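Local coordinates for lipase, class 3 (Penicillium roqueforti FM164, PDB 6L7N), which probably hydrolyses the ester bonds of acylglycerol lipids, as a fungal class 3 lipase of the alpha/beta-hydrolase fold, at residues A[13-18]-A[75-80]; A[66-71]-A[79-84]; A[167-172]-A[190-195]; A[179-184]-A[212-217]; A[197-202]-A[258-263]. One frame throughout, in Å; residues are numbered along the deposited sequence.

Contact 1 of 5, residues A[13-18]-A[75-80]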
# COMPACT_ATOMS: atom_id res chain seq x y z
N ASP A 13 2.38 3.77 -12.38
CA ASP A 13 2.22 2.47 -13.04
C ASP A 13 3.31 1.49 -12.65
O ASP A 13 3.12 0.29 -12.84
CB ASP A 13 2.27 2.54 -14.57
CG ASP A 13 1.44 3.64 -15.14
OD1 ASP A 13 0.46 4.03 -14.49
OD2 ASP A 13 1.74 4.05 -16.28
N PHE A 14 4.46 1.99 -12.21
CA PHE A 14 5.57 1.09 -11.92
C PHE A 14 5.45 0.48 -10.52
O PHE A 14 5.49 -0.75 -10.36
CB PHE A 14 6.90 1.83 -12.06
CG PHE A 14 8.09 1.04 -11.58
CD1 PHE A 14 8.49 -0.11 -12.24
CD2 PHE A 14 8.80 1.45 -10.47
CE1 PHE A 14 9.59 -0.83 -11.79
CE2 PHE A 14 9.89 0.73 -10.02
CZ PHE A 14 10.29 -0.41 -10.69
N TRP A 15 5.30 1.32 -9.50
CA TRP A 15 5.41 0.79 -8.14
C TRP A 15 4.26 -0.15 -7.80
O TRP A 15 4.42 -1.04 -6.95
CB TRP A 15 5.51 1.93 -7.12
CG TRP A 15 6.78 2.70 -7.27
CD1 TRP A 15 6.92 3.97 -7.76
CD2 TRP A 15 8.10 2.24 -6.95
NE1 TRP A 15 8.25 4.33 -7.76
CE2 TRP A 15 9.00 3.28 -7.27
CE3 TRP A 15 8.62 1.05 -6.42
CZ2 TRP A 15 10.38 3.17 -7.08
CZ3 TRP A 15 10.00 0.94 -6.24
CH2 TRP A 15 10.86 2.00 -6.56
N VAL A 16 3.12 0.01 -8.46
CA VAL A 16 2.02 -0.92 -8.25
C VAL A 16 2.42 -2.36 -8.59
O VAL A 16 1.82 -3.31 -8.07
CB VAL A 16 0.78 -0.48 -9.05
CG1 VAL A 16 0.94 -0.82 -10.54
CG2 VAL A 16 -0.47 -1.11 -8.49
N GLN A 17 3.43 -2.55 -9.44
CA GLN A 17 3.80 -3.92 -9.81
C GLN A 17 4.53 -4.67 -8.69
O GLN A 17 4.49 -5.91 -8.65
CB GLN A 17 4.64 -3.89 -11.09
CG GLN A 17 3.84 -3.33 -12.26
CD GLN A 17 4.65 -3.23 -13.54
OE1 GLN A 17 5.39 -4.15 -13.89
NE2 GLN A 17 4.53 -2.11 -14.24
N TYR A 18 5.18 -3.97 -7.76
CA TYR A 18 5.68 -4.64 -6.57
C TYR A 18 4.53 -5.09 -5.66
O TYR A 18 4.59 -6.16 -5.03
CB TYR A 18 6.62 -3.72 -5.81
CG TYR A 18 7.99 -3.58 -6.43
CD1 TYR A 18 8.92 -4.59 -6.32
CD2 TYR A 18 8.35 -2.43 -7.13
CE1 TYR A 18 10.18 -4.47 -6.87
CE2 TYR A 18 9.62 -2.30 -7.68
CZ TYR A 18 10.53 -3.33 -7.54
OH TYR A 18 11.80 -3.23 -8.09
N ASN A 75 16.48 1.14 -10.14
CA ASN A 75 15.90 2.36 -9.59
C ASN A 75 16.49 2.75 -8.24
O ASN A 75 15.99 3.68 -7.60
CB ASN A 75 14.38 2.23 -9.51
CG ASN A 75 13.74 1.99 -10.87
OD1 ASN A 75 13.69 2.89 -11.71
ND2 ASN A 75 13.26 0.77 -11.10
N GLU A 76 17.55 2.07 -7.80
CA GLU A 76 18.25 2.38 -6.56
C GLU A 76 17.28 2.44 -5.38
O GLU A 76 17.17 3.45 -4.68
CB GLU A 76 19.06 3.68 -6.69
CG GLU A 76 20.30 3.55 -7.60
CD GLU A 76 21.41 4.55 -7.27
OE1 GLU A 76 21.72 4.76 -6.07
OE2 GLU A 76 21.99 5.13 -8.21
N ALA A 77 16.56 1.35 -5.17
CA ALA A 77 15.57 1.33 -4.11
C ALA A 77 15.54 -0.01 -3.40
O ALA A 77 15.66 -1.06 -4.02
CB ALA A 77 14.16 1.65 -4.65
N VAL A 78 15.41 0.05 -2.07
CA VAL A 78 14.98 -1.08 -1.26
C VAL A 78 13.47 -1.00 -1.17
O VAL A 78 12.92 0.08 -0.92
CB VAL A 78 15.63 -1.04 0.13
CG1 VAL A 78 15.10 -2.15 1.01
CG2 VAL A 78 17.16 -1.14 -0.01
N VAL A 79 12.79 -2.13 -1.40
CA VAL A 79 11.34 -2.17 -1.54
C VAL A 79 10.78 -3.09 -0.47
O VAL A 79 11.15 -4.27 -0.40
CB VAL A 79 10.90 -2.63 -2.93
CG1 VAL A 79 9.38 -2.72 -3.03
CG2 VAL A 79 11.47 -1.71 -4.02
N LEU A 80 9.89 -2.56 0.35
CA LEU A 80 9.19 -3.30 1.38
C LEU A 80 7.75 -3.40 0.92
O LEU A 80 7.05 -2.38 0.88
CB LEU A 80 9.28 -2.59 2.73
CG LEU A 80 8.45 -3.15 3.89
CD1 LEU A 80 8.69 -4.65 4.07
CD2 LEU A 80 8.80 -2.36 5.16

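Contact 2 of 5, residues A[66-71]-A[79-84]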
# COMPACT_ATOMS: atom_id res chain seq x y z
N SER A 66 1.57 -11.13 4.38
CA SER A 66 2.78 -11.65 3.77
C SER A 66 3.48 -10.52 3.02
O SER A 66 2.94 -9.43 2.87
CB SER A 66 2.47 -12.84 2.84
OG SER A 66 1.49 -12.49 1.88
N GLY A 67 4.70 -10.77 2.56
CA GLY A 67 5.39 -9.74 1.83
C GLY A 67 6.88 -10.02 1.71
O GLY A 67 7.35 -11.13 1.98
N PHE A 68 7.60 -8.98 1.33
CA PHE A 68 9.02 -9.16 1.04
C PHE A 68 9.75 -7.83 1.13
O PHE A 68 9.16 -6.76 1.04
CB PHE A 68 9.23 -9.79 -0.34
CG PHE A 68 8.68 -8.97 -1.49
CD1 PHE A 68 9.38 -7.89 -2.02
CD2 PHE A 68 7.46 -9.30 -2.07
CE1 PHE A 68 8.87 -7.15 -3.10
CE2 PHE A 68 6.94 -8.57 -3.13
CZ PHE A 68 7.64 -7.49 -3.66
N ILE A 69 11.06 -7.94 1.33
CA ILE A 69 12.02 -6.87 1.10
C ILE A 69 12.88 -7.28 -0.08
O ILE A 69 13.53 -8.34 -0.04
CB ILE A 69 12.89 -6.60 2.34
CG1 ILE A 69 12.01 -6.39 3.59
CG2 ILE A 69 13.85 -5.44 2.09
CD1 ILE A 69 12.82 -6.18 4.87
N ALA A 70 12.87 -6.47 -1.13
CA ALA A 70 13.65 -6.70 -2.34
C ALA A 70 14.53 -5.50 -2.62
O ALA A 70 14.32 -4.42 -2.08
CB ALA A 70 12.75 -6.97 -3.56
N VAL A 71 15.53 -5.69 -3.48
CA VAL A 71 16.41 -4.60 -3.88
C VAL A 71 16.34 -4.44 -5.39
O VAL A 71 16.45 -5.42 -6.13
CB VAL A 71 17.87 -4.81 -3.42
CG1 VAL A 71 18.78 -3.90 -4.22
CG2 VAL A 71 18.02 -4.48 -1.91
N VAL A 79 12.79 -2.13 -1.40
CA VAL A 79 11.34 -2.17 -1.54
C VAL A 79 10.78 -3.09 -0.47
O VAL A 79 11.15 -4.27 -0.40
CB VAL A 79 10.90 -2.63 -2.93
CG1 VAL A 79 9.38 -2.72 -3.03
CG2 VAL A 79 11.47 -1.71 -4.02
N LEU A 80 9.89 -2.56 0.35
CA LEU A 80 9.19 -3.30 1.38
C LEU A 80 7.75 -3.40 0.92
O LEU A 80 7.05 -2.38 0.88
CB LEU A 80 9.28 -2.59 2.73
CG LEU A 80 8.45 -3.15 3.89
CD1 LEU A 80 8.69 -4.65 4.07
CD2 LEU A 80 8.80 -2.36 5.16
N SER A 81 7.30 -4.61 0.58
CA SER A 81 5.98 -4.82 -0.01
C SER A 81 5.13 -5.68 0.91
O SER A 81 5.59 -6.73 1.39
CB SER A 81 6.10 -5.48 -1.37
OG SER A 81 4.83 -5.90 -1.84
N PHE A 82 3.88 -5.24 1.13
CA PHE A 82 2.92 -5.92 1.99
C PHE A 82 1.69 -6.37 1.21
O PHE A 82 1.09 -5.58 0.47
CB PHE A 82 2.43 -5.02 3.13
CG PHE A 82 3.48 -4.67 4.14
CD1 PHE A 82 3.78 -5.55 5.17
CD2 PHE A 82 4.13 -3.46 4.08
CE1 PHE A 82 4.74 -5.21 6.11
CE2 PHE A 82 5.08 -3.12 5.00
CZ PHE A 82 5.40 -4.00 6.03
N ARG A 83 1.30 -7.63 1.42
CA ARG A 83 -0.00 -8.15 1.04
C ARG A 83 -0.76 -8.48 2.31
O ARG A 83 -0.24 -9.17 3.20
CB ARG A 83 0.13 -9.40 0.15
CG ARG A 83 -1.16 -9.86 -0.51
CD ARG A 83 -1.35 -11.38 -0.42
NE ARG A 83 -1.74 -11.80 0.93
CZ ARG A 83 -1.58 -13.02 1.42
NH1 ARG A 83 -1.96 -13.29 2.67
NH2 ARG A 83 -1.05 -13.98 0.67
N GLY A 84 -1.99 -7.98 2.42
CA GLY A 84 -2.86 -8.31 3.53
C GLY A 84 -3.75 -9.49 3.21
O GLY A 84 -3.57 -10.19 2.21

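Contact 3 of 5, residues A[167-172]-A[190-195]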
# COMPACT_ATOMS: atom_id res chain seq x y z
N SER A 167 12.85 9.49 5.18
CA SER A 167 12.50 9.77 3.79
C SER A 167 11.89 8.56 3.07
O SER A 167 11.86 8.54 1.84
CB SER A 167 13.73 10.27 3.05
OG SER A 167 14.15 11.50 3.61
N ALA A 168 11.41 7.57 3.83
CA ALA A 168 10.71 6.44 3.24
C ALA A 168 9.54 6.92 2.39
O ALA A 168 8.79 7.82 2.80
CB ALA A 168 10.21 5.50 4.34
N LYS A 169 9.40 6.35 1.19
CA LYS A 169 8.25 6.63 0.33
C LYS A 169 7.15 5.62 0.59
O LYS A 169 7.40 4.46 0.94
CB LYS A 169 8.65 6.59 -1.15
CG LYS A 169 10.08 7.03 -1.44
CD LYS A 169 10.31 8.50 -1.13
CE LYS A 169 11.69 8.92 -1.64
NZ LYS A 169 12.36 9.87 -0.74
N LEU A 170 5.90 6.05 0.40
CA LEU A 170 4.74 5.18 0.57
C LEU A 170 3.92 5.21 -0.71
O LEU A 170 3.55 6.28 -1.20
CB LEU A 170 3.90 5.62 1.76
CG LEU A 170 2.49 5.02 1.80
CD1 LEU A 170 2.52 3.52 2.11
CD2 LEU A 170 1.65 5.80 2.82
N TYR A 171 3.67 4.02 -1.27
CA TYR A 171 2.76 3.84 -2.40
C TYR A 171 1.66 2.90 -1.93
O TYR A 171 1.88 1.68 -1.80
CB TYR A 171 3.48 3.30 -3.63
CG TYR A 171 4.38 4.33 -4.26
CD1 TYR A 171 5.69 4.48 -3.83
CD2 TYR A 171 3.92 5.15 -5.27
CE1 TYR A 171 6.51 5.43 -4.39
CE2 TYR A 171 4.74 6.09 -5.85
CZ TYR A 171 6.03 6.23 -5.40
OH TYR A 171 6.86 7.18 -5.96
N ALA A 172 0.48 3.47 -1.66
CA ALA A 172 -0.61 2.76 -1.01
C ALA A 172 -1.77 2.72 -2.00
O ALA A 172 -2.52 3.69 -2.13
CB ALA A 172 -1.00 3.44 0.30
N GLN A 190 4.49 14.06 6.99
CA GLN A 190 5.77 13.42 6.69
C GLN A 190 6.16 13.50 5.22
O GLN A 190 7.34 13.34 4.89
CB GLN A 190 5.72 11.94 7.09
CG GLN A 190 5.67 11.74 8.58
CD GLN A 190 5.49 10.29 8.93
OE1 GLN A 190 4.78 9.58 8.25
NE2 GLN A 190 6.16 9.85 9.99
N GLY A 191 5.19 13.69 4.33
CA GLY A 191 5.46 13.76 2.91
C GLY A 191 5.78 12.41 2.30
O GLY A 191 5.75 11.36 2.95
N ASN A 192 6.07 12.45 0.99
CA ASN A 192 6.41 11.25 0.22
C ASN A 192 5.30 10.19 0.26
O ASN A 192 5.58 8.99 0.31
CB ASN A 192 7.74 10.65 0.69
CG ASN A 192 8.94 11.54 0.37
OD1 ASN A 192 9.08 12.03 -0.75
ND2 ASN A 192 9.78 11.77 1.35
N ASN A 193 4.05 10.63 0.24
CA ASN A 193 2.90 9.73 0.32
C ASN A 193 2.14 9.70 -1.00
O ASN A 193 1.66 10.74 -1.46
CB ASN A 193 1.94 10.15 1.44
CG ASN A 193 2.59 10.11 2.79
OD1 ASN A 193 3.14 9.08 3.21
ND2 ASN A 193 2.55 11.24 3.50
N TYR A 194 1.98 8.52 -1.56
CA TYR A 194 1.27 8.34 -2.83
C TYR A 194 0.15 7.33 -2.60
O TYR A 194 0.39 6.12 -2.57
CB TYR A 194 2.24 7.89 -3.91
CG TYR A 194 3.31 8.92 -4.09
CD1 TYR A 194 3.07 10.04 -4.87
CD2 TYR A 194 4.53 8.81 -3.45
CE1 TYR A 194 4.01 11.00 -5.04
CE2 TYR A 194 5.50 9.78 -3.61
CZ TYR A 194 5.22 10.87 -4.41
OH TYR A 194 6.16 11.84 -4.60
N ARG A 195 -1.06 7.85 -2.38
CA ARG A 195 -2.21 7.02 -2.06
C ARG A 195 -3.20 7.09 -3.21
O ARG A 195 -3.51 8.18 -3.69
CB ARG A 195 -2.88 7.49 -0.76
CG ARG A 195 -4.06 6.62 -0.36
CD ARG A 195 -4.72 7.07 0.92
NE ARG A 195 -5.31 8.40 0.84
CZ ARG A 195 -6.50 8.68 0.31
NH1 ARG A 195 -6.93 9.94 0.31
NH2 ARG A 195 -7.25 7.71 -0.23

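Contact 4 of 5, residues A[179-184]-A[212-217]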
# COMPACT_ATOMS: atom_id res chain seq x y z
N ALA A 179 -6.48 5.41 10.31
CA ALA A 179 -6.33 6.10 11.58
C ALA A 179 -7.24 7.31 11.65
O ALA A 179 -8.03 7.57 10.74
CB ALA A 179 -4.89 6.53 11.75
N ASN A 180 -7.08 8.08 12.72
CA ASN A 180 -7.95 9.22 12.97
C ASN A 180 -7.34 10.48 12.36
O ASN A 180 -6.32 10.45 11.68
CB ASN A 180 -8.20 9.35 14.48
CG ASN A 180 -6.92 9.54 15.28
OD1 ASN A 180 -5.81 9.48 14.75
ND2 ASN A 180 -7.08 9.87 16.57
N VAL A 181 -8.02 11.62 12.58
CA VAL A 181 -7.54 12.90 12.05
C VAL A 181 -6.10 13.23 12.46
O VAL A 181 -5.33 13.68 11.59
CB VAL A 181 -8.51 14.02 12.42
CG1 VAL A 181 -7.88 15.29 12.11
CG2 VAL A 181 -9.76 13.96 11.61
N PRO A 182 -5.70 13.14 13.74
CA PRO A 182 -4.31 13.47 14.07
C PRO A 182 -3.33 12.56 13.38
O PRO A 182 -2.28 13.03 12.93
CB PRO A 182 -4.23 13.29 15.59
CG PRO A 182 -5.33 12.48 15.93
CD PRO A 182 -6.41 12.60 14.90
N LEU A 183 -3.63 11.27 13.27
CA LEU A 183 -2.63 10.42 12.61
C LEU A 183 -2.56 10.73 11.12
O LEU A 183 -1.45 10.81 10.56
CB LEU A 183 -2.92 8.94 12.84
CG LEU A 183 -1.82 8.01 12.28
CD1 LEU A 183 -0.44 8.56 12.57
CD2 LEU A 183 -1.89 6.61 12.85
N ALA A 184 -3.71 10.87 10.45
CA ALA A 184 -3.69 11.28 9.05
C ALA A 184 -2.91 12.58 8.85
O ALA A 184 -2.13 12.70 7.90
CB ALA A 184 -5.13 11.42 8.53
N GLY A 212 -14.76 8.46 12.56
CA GLY A 212 -13.57 9.09 13.11
C GLY A 212 -12.28 8.88 12.33
O GLY A 212 -11.25 9.43 12.73
N TYR A 213 -12.32 8.14 11.24
CA TYR A 213 -11.12 7.83 10.47
C TYR A 213 -10.92 8.87 9.36
O TYR A 213 -11.88 9.42 8.82
CB TYR A 213 -11.24 6.43 9.87
CG TYR A 213 -11.11 5.34 10.91
CD1 TYR A 213 -12.22 4.93 11.65
CD2 TYR A 213 -9.88 4.74 11.18
CE1 TYR A 213 -12.11 3.95 12.61
CE2 TYR A 213 -9.76 3.76 12.14
CZ TYR A 213 -10.88 3.37 12.86
OH TYR A 213 -10.76 2.39 13.83
N VAL A 214 -9.66 9.14 9.03
CA VAL A 214 -9.35 10.09 7.97
C VAL A 214 -8.18 9.52 7.17
O VAL A 214 -7.31 8.85 7.71
CB VAL A 214 -9.02 11.48 8.54
CG1 VAL A 214 -8.45 12.41 7.49
CG2 VAL A 214 -10.30 12.09 9.06
N HIS A 215 -8.20 9.79 5.86
CA HIS A 215 -7.15 9.36 4.95
C HIS A 215 -5.95 10.30 4.98
O HIS A 215 -6.06 11.50 5.23
CB HIS A 215 -7.64 9.33 3.51
CG HIS A 215 -8.16 8.01 3.07
ND1 HIS A 215 -7.41 6.86 3.13
CD2 HIS A 215 -9.35 7.66 2.52
CE1 HIS A 215 -8.12 5.85 2.66
NE2 HIS A 215 -9.30 6.31 2.27
N ILE A 216 -4.79 9.73 4.62
CA ILE A 216 -3.64 10.53 4.23
C ILE A 216 -3.98 11.31 2.97
O ILE A 216 -4.63 10.80 2.05
CB ILE A 216 -2.41 9.64 3.98
CG1 ILE A 216 -2.19 8.65 5.13
CG2 ILE A 216 -1.14 10.48 3.76
CD1 ILE A 216 -2.47 9.20 6.48
N SER A 217 -3.50 12.55 2.91
CA SER A 217 -3.64 13.39 1.73
C SER A 217 -2.29 13.59 1.04
O SER A 217 -1.24 13.54 1.70
CB SER A 217 -4.22 14.75 2.11
OG SER A 217 -5.57 14.59 2.51
O HOH W 1 -10.74 11.76 13.84

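Contact 5 of 5, residues A[197-202]-A[258-263]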
# COMPACT_ATOMS: atom_id res chain seq x y z
N THR A 197 -6.88 5.81 -5.22
CA THR A 197 -8.22 5.27 -5.24
C THR A 197 -8.63 5.08 -6.70
O THR A 197 -8.04 5.66 -7.60
CB THR A 197 -9.21 6.20 -4.53
OG1 THR A 197 -9.20 7.46 -5.22
CG2 THR A 197 -8.81 6.41 -3.06
N HIS A 198 -9.64 4.25 -6.92
CA HIS A 198 -10.13 4.00 -8.27
C HIS A 198 -11.64 4.16 -8.26
O HIS A 198 -12.32 3.48 -7.49
CB HIS A 198 -9.75 2.61 -8.77
CG HIS A 198 -10.22 2.33 -10.17
ND1 HIS A 198 -10.73 1.11 -10.55
CD2 HIS A 198 -10.28 3.12 -11.27
CE1 HIS A 198 -11.07 1.15 -11.83
NE2 HIS A 198 -10.81 2.36 -12.29
N THR A 199 -12.14 5.05 -9.12
CA THR A 199 -13.56 5.31 -9.30
C THR A 199 -14.31 5.13 -7.98
O THR A 199 -14.05 5.89 -7.04
CB THR A 199 -14.15 4.42 -10.43
OG1 THR A 199 -13.84 3.04 -10.20
CG2 THR A 199 -13.56 4.83 -11.77
N ASP A 200 -15.18 4.12 -7.89
CA ASP A 200 -16.05 3.94 -6.73
C ASP A 200 -15.70 2.70 -5.90
O ASP A 200 -16.55 2.19 -5.17
CB ASP A 200 -17.52 3.92 -7.15
CG ASP A 200 -17.83 2.89 -8.25
OD1 ASP A 200 -17.00 1.99 -8.52
OD2 ASP A 200 -18.92 3.01 -8.86
N ASP A 201 -14.46 2.21 -5.99
CA ASP A 201 -13.93 1.15 -5.13
C ASP A 201 -14.43 1.33 -3.69
O ASP A 201 -14.26 2.40 -3.11
CB ASP A 201 -12.40 1.19 -5.20
CG ASP A 201 -11.72 0.09 -4.39
OD1 ASP A 201 -12.39 -0.76 -3.76
OD2 ASP A 201 -10.46 0.11 -4.36
N PRO A 202 -15.11 0.33 -3.11
CA PRO A 202 -15.61 0.50 -1.73
C PRO A 202 -14.52 0.43 -0.68
O PRO A 202 -14.70 0.98 0.42
CB PRO A 202 -16.59 -0.67 -1.57
CG PRO A 202 -16.13 -1.69 -2.55
CD PRO A 202 -15.62 -0.90 -3.74
N PHE A 258 -17.49 -3.64 -6.19
CA PHE A 258 -16.24 -4.24 -5.71
C PHE A 258 -15.23 -4.48 -6.82
O PHE A 258 -14.02 -4.48 -6.55
CB PHE A 258 -16.55 -5.55 -4.98
CG PHE A 258 -15.38 -6.09 -4.19
CD1 PHE A 258 -14.90 -5.43 -3.07
CD2 PHE A 258 -14.76 -7.28 -4.57
CE1 PHE A 258 -13.84 -5.92 -2.35
CE2 PHE A 258 -13.69 -7.78 -3.85
CZ PHE A 258 -13.23 -7.10 -2.74
N GLU A 259 -15.67 -4.70 -8.06
CA GLU A 259 -14.71 -4.96 -9.13
C GLU A 259 -13.71 -3.82 -9.28
O GLU A 259 -12.54 -4.07 -9.61
CB GLU A 259 -15.42 -5.19 -10.47
CG GLU A 259 -16.66 -6.06 -10.37
CD GLU A 259 -17.95 -5.26 -10.52
OE1 GLU A 259 -18.69 -5.54 -11.50
OE2 GLU A 259 -18.20 -4.36 -9.67
N ALA A 260 -14.13 -2.58 -8.98
CA ALA A 260 -13.21 -1.46 -9.14
C ALA A 260 -11.99 -1.58 -8.24
O ALA A 260 -10.99 -0.88 -8.47
CB ALA A 260 -13.94 -0.15 -8.86
N HIS A 261 -12.04 -2.46 -7.24
CA HIS A 261 -10.93 -2.62 -6.30
C HIS A 261 -9.74 -3.32 -6.93
O HIS A 261 -8.60 -3.14 -6.47
CB HIS A 261 -11.40 -3.43 -5.09
CG HIS A 261 -10.39 -3.49 -3.97
ND1 HIS A 261 -9.81 -2.37 -3.42
CD2 HIS A 261 -9.88 -4.55 -3.31
CE1 HIS A 261 -8.98 -2.74 -2.46
NE2 HIS A 261 -9.00 -4.06 -2.37
N LYS A 262 -9.97 -4.12 -7.96
CA LYS A 262 -8.86 -4.92 -8.44
C LYS A 262 -8.05 -4.24 -9.52
O LYS A 262 -6.93 -4.68 -9.82
CB LYS A 262 -9.38 -6.29 -8.91
CG LYS A 262 -10.18 -6.98 -7.80
CD LYS A 262 -9.78 -8.42 -7.66
CE LYS A 262 -10.86 -9.33 -7.13
NZ LYS A 262 -10.53 -10.77 -7.40
N TRP A 263 -8.55 -3.14 -10.08
CA TRP A 263 -8.00 -2.53 -11.29
C TRP A 263 -7.34 -1.20 -10.93
O TRP A 263 -7.96 -0.13 -10.96
CB TRP A 263 -9.12 -2.36 -12.32
CG TRP A 263 -9.57 -3.70 -12.84
CD1 TRP A 263 -10.70 -4.39 -12.49
CD2 TRP A 263 -8.87 -4.52 -13.78
NE1 TRP A 263 -10.75 -5.59 -13.17
CE2 TRP A 263 -9.64 -5.69 -13.97
CE3 TRP A 263 -7.67 -4.38 -14.49
CZ2 TRP A 263 -9.25 -6.71 -14.84
CZ3 TRP A 263 -7.28 -5.40 -15.35
CH2 TRP A 263 -8.07 -6.54 -15.52

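Contact 1 of 5, residues A[13-18]-A[75-80]
V79 of strand 77-83 sends its two methyls into the hollow between W15 and Y18, where helix 6-22 packs on the central sheet of the alpha/beta-hydrolase fold. The axes of the short segments pass 10.3 Å apart at 53°, a spacing that large side chains must bridge. CG1, anti to the backbone N of V79, stands over one face of the Y18 ring in a CH-pi contact, 4.0 Å from the ring centroid and 23° off its normal. CG2 takes the other side of the hollow, reaching W15 CZ3 at 3.8 Å from the edge of the indole. Along that same edge A77 CB meets W15 CH2, also at 3.8 Å, so two small bumps on the strand border one flat group. The indole itself is covered on one face by F14 CD2 and stacks with Y171, while the Y18 hydroxyl is hydrogen-bonded to D72 at the end of the neighbouring strand 66-72. E76 and A77 both face D72 in a G1 beta bulge, just after N75, whose amide lies beside the phenyl of F14. There the amide and phenyl planes stand 54° apart, and N75 ND2 comes obliquely to within 3.2 Å of F14 CZ.

Contact 2 of 5, residues A[66-71]-A[79-84]
The F68 ring lies with one face against S81, whose CB sits 3.4 Å above the ring plane, offset toward the rim, while the backbone N of A70 lies at its edge. This CH-pi contact measures 3.6 Å from S81 CB to the F68 ring centroid, because at chi1 60° CG stands between the backbone N and the carbonyl carbon, folding the phenyl over the neighbouring strand. Over the centre of the R83 guanidinium rests S66 OG, 3.1 Å from R83 CZ, above the plane where no N-H points, giving poor angles for a hydrogen bond. The guanidinium donates instead from NE to G84 O at 2.8 Å and from NH1 to D64 and N59. On the other face of the sheet I69 CG1 meets L80 CD1 at 3.8 Å, beneath helix 112-135. G67 has no side chain there, and a CB would collide with S81 O, which its CA approaches to 3.0 Å. Six backbone hydrogen bonds join S66 to R83, F68 to S81 and A70 to V79 in reciprocal pairs, with the strand axes at 172°. This is the regular antiparallel pairing of a beta hairpin, here part of the central sheet.

Contact 3 of 5, residues A[167-172]-A[190-195]
Y194 and N192 lose the most surface to the facing strand, followed by L170. Their strands are parallel neighbours joined through helix 181-190 in a beta-alpha-beta crossover of the alpha/beta-hydrolase fold. Y194 lies beside Y171, the two side chains pointing the same way. The planes differ by only 13°, but with centroids 4.8 Å apart the rings barely overlap; Y194 CD2 is over the rim of one Y171 face, and Y194 CB reaches Y171 CD2 at 3.5 Å. Both tyrosines have CG anti to the carbonyl carbon (chi1 -71° for Y171), which keeps the pair in step. W15 also stacks with Y171, so an alanine in place of Y171 would probably open a gap between W15 and Y194, taking the stacked ring from W15 and the flat neighbour from Y194. N192 lays its amide obliquely across the bent K169 chain, CG at 3.7 Å from K169 CD, while K169 NZ turns back to S167 O. L170 places CD2 3.6 Å from N193 OD1, an oxygen hydrogen-bonded to R161. Between the backbones, L170 N donates to N192 O, Y194 N to L170 O and A172 N to Y194 O, at 2.8 to 3.0 Å. The chemistry implies a division of labour: backbone bonds fix the parallel register, while the tyrosines add apolar contact on one face and the charged partner of N193 lies on the other.

Contact 4 of 5, residues A[179-184]-A[212-217]
V214 N donates to A179 O across the contact, a 2.8 Å bond in the carbonyl plane with an N-H...O angle of 160°. Water completes the polar link: it accepts from V181 N at 3.0 Å and donates to G212 O. A weaker CA-H...O contact, 3.3 Å from N180 CA to G212 O, lies nearby. The apolar contacts centre on V214, whose CG1 stands anti to the backbone N (chi1 170°) and CG2 beside it, parting the methyls to meet different residues. CG2 meets V181 CG2 at 3.2 Å, tighter than usual van der Waals contact, while CG1 packs on A184 CB at 3.6 Å. I216 CD1 then presses against A184 CA at 3.5 Å, extending the apolar strip along the helix. Capping supplies the third kind of interaction. N180 OD1 accepts from L183 N, approached from above its carbonyl plane, and also from L109 N, so the side chain both caps the start of the helix and ties it to L109. Together these features describe an N-capped helix start, with the first turn of helix 181-190 lying against a short extended segment.

Contact 5 of 5, residues A[197-202]-A[258-263]
H261 turns its ring edge to D201, and ND1 donates to D201 OD2 at 2.7 Å with an N-H...O angle of 171°. D201 OD2 is met on its syn side and itself lies in the imidazole plane, although ring and carboxylate planes are 54° apart. Y264 OH is a further partner of OD2, while H261 NE2 is hydrogen-bonded to S147 OG. This geometry is consistent with the Ser-His-Asp triad of the lipase family. H198 reaches the same loop with CG anti to the backbone N (chi1 -179°), and its ND1 donates in the ring plane to a lone pair of A260 O at 2.9 Å. T199 OG1 and W263 O lie over opposite faces of the H198 ring, and NE2 is hydrogen-bonded to S224 O. A leucine in place of H198 would probably leave A260 O and S224 O without this donor and let the 258-263 loop shift. CB of A260 fits beside T199 OG1 at 3.5 Å, and P202 CG meets the edge of the F258 ring at 4.0 Å. The contact thus joins the turn after strand 193-198 to loop 258-263, with helix 88-94 against F258 and H261, and strand 219-222 beside H198.

In the fold
From the N terminus, contact 1 closes the first long loop, bringing helix 6-22 onto strand 77-83. Contact 2 closes the short hairpin 66-84, ending on the same strand; the two share V79 and L80, and Y18 O probably bonds to S81 OG. Contact 3 opens later and joins central strands 169-173 and 193-198, touching contact 1 where W15 meets Y171. Contact 4 crosses contact 3, its segments alternating with those of 3 along the chain, and R195 NE probably bonds to I216 O. Contact 5 also crosses contact 4, and carries strand 193-198 on to loop 258-263, after helix 246-249. Contacts 1, 2, 3 and 5 reach one sheet, while contact 4 lies beside it.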